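Local atomic coordinates of protein-glutamine gamma-glutamyltransferase 2 (PDB entry 1G0D), a protein that catalyses the calcium-dependent joining of peptide-bound glutamine to primary amines, including lysine side chains, and so cross-links or aminates proteins. Residues A[167-172]-A[477-482]; A[328-333]-A[558-563]; A[486-491]-A[547-552]. One frame throughout, in Å; residues are numbered along the deposited sequence.

How a multidomain enzyme docks a beta barrel on its catalytic core is illustrated by three neighbouring contacts. Interactions 1 and 2 both join the core to the first barrel; their centres lie about 11 Å apart and their segments alternate along the chain. Interaction 3 lies inside that barrel, about 15 Å from interaction 1 and about 16 Å from interaction 2 between centres, and is nested within the loop closed by interaction 2. Strands 473-479 and 488-496 are sheet neighbours, linking interactions 1 and 3, while Ile-559 packs on Phe-488 and Tyr-549 to link interactions 2 and 3. The contacts thus run on from the core-barrel boundary into the barrel, beside residues that probably bind GTP.

Interaction 1. Residues A[167-172]-A[477-482]; sequences WDYIRS and IKHAQP
Tyr-169 meets Gln-481 and His-479 where the catalytic core faces the first beta barrel, and most of this surface contact passes through that one aromatic ring. Just ahead of it in the chain, Asp-168 makes no contact with the second segment; its OD1 is hydrogen-bonded to Thr-166 instead.

Tyr-169 begins the strand. Its CG lies opposite the backbone N (chi1 -174°), which swings the ring out from the backbone and across to the other segment. Gln-481 comes over one face, with its CG 4.0 Å from the centroid of the Tyr-169 ring in a CH-pi contact. Beyond CG the glutamine chain runs on extended, and its amide stands almost at right angles to the ring, their planes 88° apart. The nitrogen end of that amide lies over the same face, toward its rim, NE2 of Gln-481 being 3.5 Å from CE1 of Tyr-169. Farther out, CB of Gln-481 rests 3.6 Å from the phenol OH of Tyr-169. His-479 meets another part of the ring: its NE2 is 3.7 Å from CD2 of Tyr-169, and that carbon lies near the imidazole plane, at its edge. The two rings meet rim to rim with planes at 51°, so neither covers the other. The grip is one of van der Waals and CH-pi contacts, and it engages residues that, by similarity, belong to the GTP-binding site.

Tyr-169 also packs on Pro-581 of strand 573-581, while His-479 leans on Ile-580 of the same strand. Behind the contact, Ile-170 touches Phe-296 of strand 290-298, and strand 169-176 pairs antiparallel with strand 159-164.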
# COMPACT_ATOMS: atom_id res chain seq x y z
N TRP A 167 -2.46 -11.36 13.19
CA TRP A 167 -1.45 -10.78 14.07
C TRP A 167 -0.57 -11.76 14.80
O TRP A 167 0.51 -11.38 15.25
CB TRP A 167 -2.07 -9.87 15.10
CG TRP A 167 -2.99 -10.62 15.94
CD1 TRP A 167 -4.33 -10.73 15.77
CD2 TRP A 167 -2.66 -11.42 17.06
NE1 TRP A 167 -4.86 -11.56 16.72
CE2 TRP A 167 -3.85 -11.99 17.53
CE3 TRP A 167 -1.47 -11.71 17.71
CZ2 TRP A 167 -3.88 -12.83 18.62
CZ3 TRP A 167 -1.50 -12.54 18.80
CH2 TRP A 167 -2.69 -13.10 19.25
N ASP A 168 -1.05 -12.99 14.96
CA ASP A 168 -0.28 -14.02 15.66
C ASP A 168 0.38 -14.93 14.64
O ASP A 168 1.14 -15.81 14.99
CB ASP A 168 -1.19 -14.86 16.57
CG ASP A 168 -2.47 -15.33 15.87
OD1 ASP A 168 -2.83 -14.78 14.81
OD2 ASP A 168 -3.13 -16.26 16.39
N TYR A 169 0.11 -14.69 13.37
CA TYR A 169 0.65 -15.53 12.32
C TYR A 169 0.77 -14.65 11.07
O TYR A 169 -0.03 -14.75 10.13
CB TYR A 169 -0.31 -16.73 12.15
CG TYR A 169 0.08 -17.85 11.21
CD1 TYR A 169 1.26 -17.81 10.46
CD2 TYR A 169 -0.80 -18.91 10.99
CE1 TYR A 169 1.56 -18.83 9.50
CE2 TYR A 169 -0.52 -19.92 10.04
CZ TYR A 169 0.65 -19.87 9.29
OH TYR A 169 0.88 -20.84 8.33
N ILE A 170 1.78 -13.78 11.09
CA ILE A 170 2.08 -12.81 10.03
C ILE A 170 2.82 -13.38 8.83
O ILE A 170 3.81 -14.07 8.98
CB ILE A 170 2.94 -11.66 10.57
CG1 ILE A 170 2.20 -10.96 11.71
CG2 ILE A 170 3.27 -10.68 9.47
CD1 ILE A 170 2.96 -9.84 12.28
N ARG A 171 2.33 -13.08 7.64
CA ARG A 171 2.98 -13.54 6.42
C ARG A 171 3.39 -12.31 5.60
O ARG A 171 2.83 -11.22 5.75
CB ARG A 171 2.03 -14.46 5.62
CG ARG A 171 1.99 -14.23 4.07
CD ARG A 171 0.73 -14.85 3.38
NE ARG A 171 1.02 -15.58 2.14
CZ ARG A 171 0.20 -15.65 1.07
NH1 ARG A 171 -1.00 -15.04 1.09
NH2 ARG A 171 0.58 -16.34 -0.01
N SER A 172 4.38 -12.47 4.74
CA SER A 172 4.84 -11.37 3.92
C SER A 172 4.64 -11.63 2.46
O SER A 172 4.86 -12.75 1.98
CB SER A 172 6.34 -11.15 4.08
OG SER A 172 6.78 -11.48 5.37
N ILE A 477 -6.76 -21.14 21.99
CA ILE A 477 -6.85 -22.02 20.81
C ILE A 477 -5.46 -22.17 20.24
O ILE A 477 -4.71 -21.20 20.21
CB ILE A 477 -7.79 -21.43 19.72
CG1 ILE A 477 -9.20 -21.32 20.28
CG2 ILE A 477 -7.83 -22.32 18.50
CD1 ILE A 477 -10.00 -20.24 19.65
N LYS A 478 -5.11 -23.36 19.78
CA LYS A 478 -3.77 -23.57 19.24
C LYS A 478 -3.73 -24.45 18.03
O LYS A 478 -4.55 -25.33 17.89
CB LYS A 478 -2.87 -24.19 20.31
CG LYS A 478 -3.58 -24.59 21.60
CD LYS A 478 -2.65 -24.49 22.80
CE LYS A 478 -3.16 -25.36 23.95
NZ LYS A 478 -2.24 -25.32 25.14
N HIS A 479 -2.78 -24.22 17.14
CA HIS A 479 -2.69 -25.03 15.95
C HIS A 479 -1.28 -25.14 15.41
O HIS A 479 -0.44 -24.27 15.68
CB HIS A 479 -3.63 -24.47 14.87
CG HIS A 479 -3.16 -23.17 14.27
ND1 HIS A 479 -3.95 -22.04 14.26
CD2 HIS A 479 -2.03 -22.84 13.61
CE1 HIS A 479 -3.33 -21.07 13.61
NE2 HIS A 479 -2.16 -21.53 13.20
N ALA A 480 -1.01 -26.20 14.63
CA ALA A 480 0.31 -26.45 14.04
C ALA A 480 0.53 -25.83 12.66
O ALA A 480 1.32 -26.38 11.87
CB ALA A 480 0.57 -27.95 13.94
N GLN A 481 -0.14 -24.72 12.36
CA GLN A 481 -0.05 -24.05 11.06
C GLN A 481 -0.27 -25.03 9.93
O GLN A 481 0.67 -25.39 9.23
CB GLN A 481 1.31 -23.40 10.89
CG GLN A 481 1.58 -22.32 11.88
CD GLN A 481 3.05 -22.04 12.00
OE1 GLN A 481 3.73 -22.61 12.87
NE2 GLN A 481 3.56 -21.15 11.14
N PRO A 482 -1.53 -25.45 9.70
CA PRO A 482 -1.88 -26.41 8.65
C PRO A 482 -1.65 -25.94 7.24
O PRO A 482 -1.70 -24.74 6.97
CB PRO A 482 -3.36 -26.64 8.87
CG PRO A 482 -3.82 -25.34 9.46
CD PRO A 482 -2.73 -24.99 10.42

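Interaction 2. Residues A[328-333]-A[558-563]; sequences SWNFHC and LIRVKA
Asn-330 reaches from the corner of its strand to two residues of strand 558-566, giving its oxygen to Arg-560 and its nitrogen end to Leu-558. NH1 of Arg-560 donates to OD1 of Asn-330 at 3.0 Å, in a bent bond with an N-H...O angle of 140°. The donor stands 31° out of the carbonyl plane. Arg-560 arrives there because its chain, extended at first, bends at chi3 (-78°), so that the guanidinium slides past the amide instead of meeting it head on. At the nitrogen end of the amide, both methyls of Leu-558 pack against it: ND2 of Asn-330 is 3.4 Å from CD1 of Leu-558 and 3.5 Å from CD2 of Leu-558. An alanine at Asn-330 would keep neither contact, and is likely to leave Arg-560 NH1 with one acceptor fewer and a gap against the Leu-558 methyls.

The guanidinium also makes hydrogen bonds to Ser-517 OG through NH1 and to Asn-579 OD1 through NE, and a salt bridge to Asp-326 OD2 through NH2. Two residues past Asn-330 comes catalytic His-332, hydrogen-bonded to Asp-355 and touching Cys-272, and Leu-558 neighbours Tyr-515, a residue important for activity. This buried core-barrel interface therefore adjoins the Cys-His-Asp triad characteristic of transglutaminases.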
# COMPACT_ATOMS: atom_id res chain seq x y z
N SER A 328 -13.92 -6.87 13.62
CA SER A 328 -12.62 -6.46 13.12
C SER A 328 -12.00 -7.33 12.07
O SER A 328 -12.04 -8.55 12.16
CB SER A 328 -11.65 -6.33 14.29
OG SER A 328 -12.20 -5.48 15.30
N TRP A 329 -11.41 -6.67 11.08
CA TRP A 329 -10.73 -7.34 9.98
C TRP A 329 -9.49 -8.08 10.47
O TRP A 329 -8.90 -7.68 11.48
CB TRP A 329 -10.32 -6.29 8.95
CG TRP A 329 -11.46 -5.64 8.25
CD1 TRP A 329 -12.76 -5.52 8.70
CD2 TRP A 329 -11.41 -5.00 6.96
NE1 TRP A 329 -13.51 -4.84 7.76
CE2 TRP A 329 -12.71 -4.51 6.69
CE3 TRP A 329 -10.40 -4.79 6.01
CZ2 TRP A 329 -13.01 -3.83 5.49
CZ3 TRP A 329 -10.70 -4.10 4.83
CH2 TRP A 329 -11.99 -3.63 4.58
N ASN A 330 -9.07 -9.13 9.76
CA ASN A 330 -7.87 -9.87 10.18
C ASN A 330 -6.65 -8.92 10.11
O ASN A 330 -5.71 -9.01 10.91
CB ASN A 330 -7.63 -11.08 9.29
CG ASN A 330 -8.54 -12.26 9.63
OD1 ASN A 330 -9.44 -12.15 10.48
ND2 ASN A 330 -8.31 -13.38 8.96
N PHE A 331 -6.69 -8.02 9.13
CA PHE A 331 -5.65 -7.00 8.95
C PHE A 331 -6.20 -6.01 7.97
O PHE A 331 -7.20 -6.24 7.32
CB PHE A 331 -4.31 -7.60 8.43
CG PHE A 331 -4.32 -7.97 6.97
CD1 PHE A 331 -4.61 -9.27 6.55
CD2 PHE A 331 -4.08 -7.00 6.00
CE1 PHE A 331 -4.67 -9.61 5.19
CE2 PHE A 331 -4.14 -7.33 4.62
CZ PHE A 331 -4.44 -8.64 4.22
N HIS A 332 -5.56 -4.86 7.89
CA HIS A 332 -5.98 -3.85 6.96
C HIS A 332 -4.77 -3.00 6.71
O HIS A 332 -4.05 -2.65 7.63
CB HIS A 332 -7.09 -2.98 7.55
CG HIS A 332 -7.42 -1.79 6.70
ND1 HIS A 332 -7.62 -1.89 5.34
CD2 HIS A 332 -7.62 -0.49 7.03
CE1 HIS A 332 -7.94 -0.70 4.86
NE2 HIS A 332 -7.95 0.17 5.86
N CYS A 333 -4.59 -2.64 5.45
CA CYS A 333 -3.46 -1.85 5.02
C CYS A 333 -3.77 -0.41 4.57
O CYS A 333 -4.84 -0.10 4.05
CB CYS A 333 -2.79 -2.55 3.85
SG CYS A 333 -2.29 -4.22 4.12
N LEU A 558 -8.94 -19.19 4.97
CA LEU A 558 -9.05 -18.84 6.39
C LEU A 558 -10.19 -19.52 7.19
O LEU A 558 -11.33 -19.62 6.75
CB LEU A 558 -9.24 -17.34 6.51
CG LEU A 558 -8.08 -16.39 6.30
CD1 LEU A 558 -8.69 -15.04 5.97
CD2 LEU A 558 -7.16 -16.33 7.55
N ILE A 559 -9.87 -19.95 8.41
CA ILE A 559 -10.85 -20.58 9.25
C ILE A 559 -10.84 -19.91 10.61
O ILE A 559 -9.86 -19.97 11.35
CB ILE A 559 -10.55 -22.10 9.40
CG1 ILE A 559 -10.94 -22.83 8.10
CG2 ILE A 559 -11.31 -22.69 10.60
CD1 ILE A 559 -10.37 -24.20 7.96
N ARG A 560 -11.94 -19.25 10.95
CA ARG A 560 -12.02 -18.59 12.24
C ARG A 560 -12.56 -19.57 13.28
O ARG A 560 -13.69 -20.01 13.17
CB ARG A 560 -12.95 -17.39 12.13
CG ARG A 560 -12.89 -16.43 13.31
CD ARG A 560 -13.62 -15.16 12.93
NE ARG A 560 -12.81 -14.31 12.07
CZ ARG A 560 -13.18 -13.11 11.62
NH1 ARG A 560 -12.37 -12.40 10.85
NH2 ARG A 560 -14.38 -12.63 11.95
N VAL A 561 -11.76 -19.92 14.28
CA VAL A 561 -12.20 -20.81 15.34
C VAL A 561 -12.54 -19.97 16.56
O VAL A 561 -11.80 -19.03 16.87
CB VAL A 561 -11.09 -21.80 15.72
CG1 VAL A 561 -11.56 -22.70 16.86
CG2 VAL A 561 -10.70 -22.61 14.50
N LYS A 562 -13.65 -20.27 17.21
CA LYS A 562 -14.09 -19.54 18.42
C LYS A 562 -14.39 -20.49 19.56
O LYS A 562 -14.83 -21.61 19.36
CB LYS A 562 -15.33 -18.71 18.13
CG LYS A 562 -15.18 -17.78 16.96
CD LYS A 562 -16.43 -16.93 16.79
CE LYS A 562 -16.30 -15.92 15.67
NZ LYS A 562 -17.37 -14.91 15.79
N ALA A 563 -14.17 -20.06 20.78
CA ALA A 563 -14.46 -20.95 21.88
C ALA A 563 -15.11 -20.11 22.94
O ALA A 563 -14.68 -18.98 23.18
CB ALA A 563 -13.19 -21.60 22.40

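Interaction 3. Residues A[486-491]-A[547-552]; sequences TDFDVI and DDYVRC
A short helix, 546-549, carries the first beta barrel from one sheet to another, and Tyr-549 is fastened to Thr-486 in the loop leading into strand 488-496. OH of Tyr-549 donates to the backbone O of Thr-486 at 2.5 Å, from a position tilted 27° out of the carbonyl plane. That oxygen lies in the plane of the Tyr-549 ring, at its edge. The same hydroxyl receives the backbone N-H of Gly-485, so the hydroxyl of this buried tyrosine is held by two bonds to successive residues of one loop.

The first torsion of Tyr-549 places CG between its backbone N and carbonyl carbon (chi1 72°), bringing the ring across toward Phe-488. CE1 of Phe-488 touches CE2 of Tyr-549 at 3.6 Å; the rings are inclined to each other by 40°, with centroids 5.9 Å apart.

Toward the surface two acids approach each other, OD1 of Asp-487 lying 4.4 Å from OD2 of Asp-547. A water molecule mediates between them, 2.9 Å from OD2 of Asp-547 and also 2.9 Å from OD1 of Asp-487, the latter bond being weak. OD1 of Asp-487 additionally accepts the backbone N-H of Tyr-546. The closeness of like charges may raise the pKa of one acid, though that N-H and a long, weak ion pair of Asp-487 with Arg-543 would offset this.

Inward, Ile-559 of strand 558-566 touches both aromatic rings. Phe-488 also packs on Leu-544 of strand 536-544 and on Pro-482, so the helix and the strands before and after it converge on this aromatic pair.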
# COMPACT_ATOMS: atom_id res chain seq x y z
N THR A 486 -4.97 -30.38 3.73
CA THR A 486 -4.96 -31.37 4.80
C THR A 486 -6.04 -31.26 5.90
O THR A 486 -6.62 -30.18 6.13
CB THR A 486 -3.55 -31.40 5.49
OG1 THR A 486 -3.43 -30.33 6.42
CG2 THR A 486 -2.44 -31.25 4.46
N ASP A 487 -6.32 -32.38 6.56
CA ASP A 487 -7.27 -32.39 7.66
C ASP A 487 -6.37 -32.17 8.85
O ASP A 487 -5.27 -32.69 8.88
CB ASP A 487 -7.92 -33.75 7.88
CG ASP A 487 -8.30 -34.46 6.60
OD1 ASP A 487 -8.80 -33.82 5.65
OD2 ASP A 487 -8.09 -35.69 6.59
N PHE A 488 -6.81 -31.44 9.86
CA PHE A 488 -5.92 -31.20 10.99
C PHE A 488 -6.67 -31.02 12.28
O PHE A 488 -7.87 -30.90 12.29
CB PHE A 488 -5.09 -29.94 10.73
CG PHE A 488 -5.93 -28.72 10.38
CD1 PHE A 488 -6.26 -28.43 9.05
CD2 PHE A 488 -6.43 -27.89 11.39
CE1 PHE A 488 -7.09 -27.34 8.73
CE2 PHE A 488 -7.26 -26.81 11.07
CZ PHE A 488 -7.59 -26.53 9.75
N ASP A 489 -5.93 -30.96 13.37
CA ASP A 489 -6.55 -30.76 14.65
C ASP A 489 -6.19 -29.38 15.15
O ASP A 489 -5.11 -28.86 14.82
CB ASP A 489 -6.06 -31.78 15.67
CG ASP A 489 -6.11 -33.20 15.16
OD1 ASP A 489 -5.29 -34.01 15.65
OD2 ASP A 489 -6.95 -33.50 14.29
N VAL A 490 -7.10 -28.80 15.93
CA VAL A 490 -6.92 -27.50 16.56
C VAL A 490 -7.25 -27.76 18.03
O VAL A 490 -8.34 -28.22 18.33
CB VAL A 490 -7.95 -26.44 16.05
CG1 VAL A 490 -7.85 -25.20 16.89
CG2 VAL A 490 -7.70 -26.12 14.59
N ILE A 491 -6.34 -27.48 18.95
CA ILE A 491 -6.69 -27.68 20.34
C ILE A 491 -7.25 -26.43 20.99
O ILE A 491 -6.82 -25.31 20.70
CB ILE A 491 -5.49 -28.13 21.17
CG1 ILE A 491 -4.94 -29.40 20.58
CG2 ILE A 491 -5.89 -28.38 22.59
CD1 ILE A 491 -3.83 -29.10 19.69
N ASP A 547 -12.15 -32.05 2.74
CA ASP A 547 -13.39 -32.14 1.96
C ASP A 547 -14.55 -31.40 2.59
O ASP A 547 -15.57 -31.20 1.94
CB ASP A 547 -13.77 -33.59 1.73
CG ASP A 547 -13.17 -34.51 2.76
OD1 ASP A 547 -13.92 -35.00 3.65
OD2 ASP A 547 -11.94 -34.75 2.69
N ASP A 548 -14.39 -31.00 3.84
CA ASP A 548 -15.41 -30.24 4.53
C ASP A 548 -15.13 -28.76 4.27
O ASP A 548 -15.97 -28.04 3.75
CB ASP A 548 -15.35 -30.49 6.05
CG ASP A 548 -15.98 -31.82 6.48
OD1 ASP A 548 -16.82 -32.38 5.73
OD2 ASP A 548 -15.62 -32.31 7.59
N TYR A 549 -13.93 -28.31 4.63
CA TYR A 549 -13.62 -26.89 4.45
C TYR A 549 -13.31 -26.41 3.06
O TYR A 549 -13.23 -25.20 2.89
CB TYR A 549 -12.53 -26.38 5.43
CG TYR A 549 -11.09 -26.83 5.20
CD1 TYR A 549 -10.42 -26.55 4.01
CD2 TYR A 549 -10.44 -27.61 6.16
CE1 TYR A 549 -9.15 -27.03 3.78
CE2 TYR A 549 -9.17 -28.10 5.94
CZ TYR A 549 -8.53 -27.82 4.74
OH TYR A 549 -7.30 -28.40 4.50
N VAL A 550 -13.15 -27.27 2.06
CA VAL A 550 -12.90 -26.75 0.71
C VAL A 550 -14.16 -26.04 0.28
O VAL A 550 -14.15 -25.10 -0.51
CB VAL A 550 -12.72 -27.80 -0.35
CG1 VAL A 550 -11.46 -27.52 -1.12
CG2 VAL A 550 -12.77 -29.16 0.25
N ARG A 551 -15.27 -26.55 0.80
CA ARG A 551 -16.59 -26.03 0.48
C ARG A 551 -16.83 -24.57 0.88
O ARG A 551 -17.48 -23.83 0.15
CB ARG A 551 -17.65 -26.95 1.13
CG ARG A 551 -18.23 -28.04 0.21
CD ARG A 551 -17.93 -29.44 0.72
NE ARG A 551 -18.77 -29.79 1.87
CZ ARG A 551 -18.79 -30.99 2.45
NH1 ARG A 551 -18.01 -31.98 1.99
NH2 ARG A 551 -19.56 -31.21 3.51
N CYS A 552 -16.26 -24.13 2.01
CA CYS A 552 -16.53 -22.79 2.52
C CYS A 552 -15.41 -21.76 2.49
O CYS A 552 -15.65 -20.55 2.48
CB CYS A 552 -17.03 -22.93 3.97
SG CYS A 552 -17.76 -24.58 4.45
O HOH W 1 -10.31 -36.15 4.71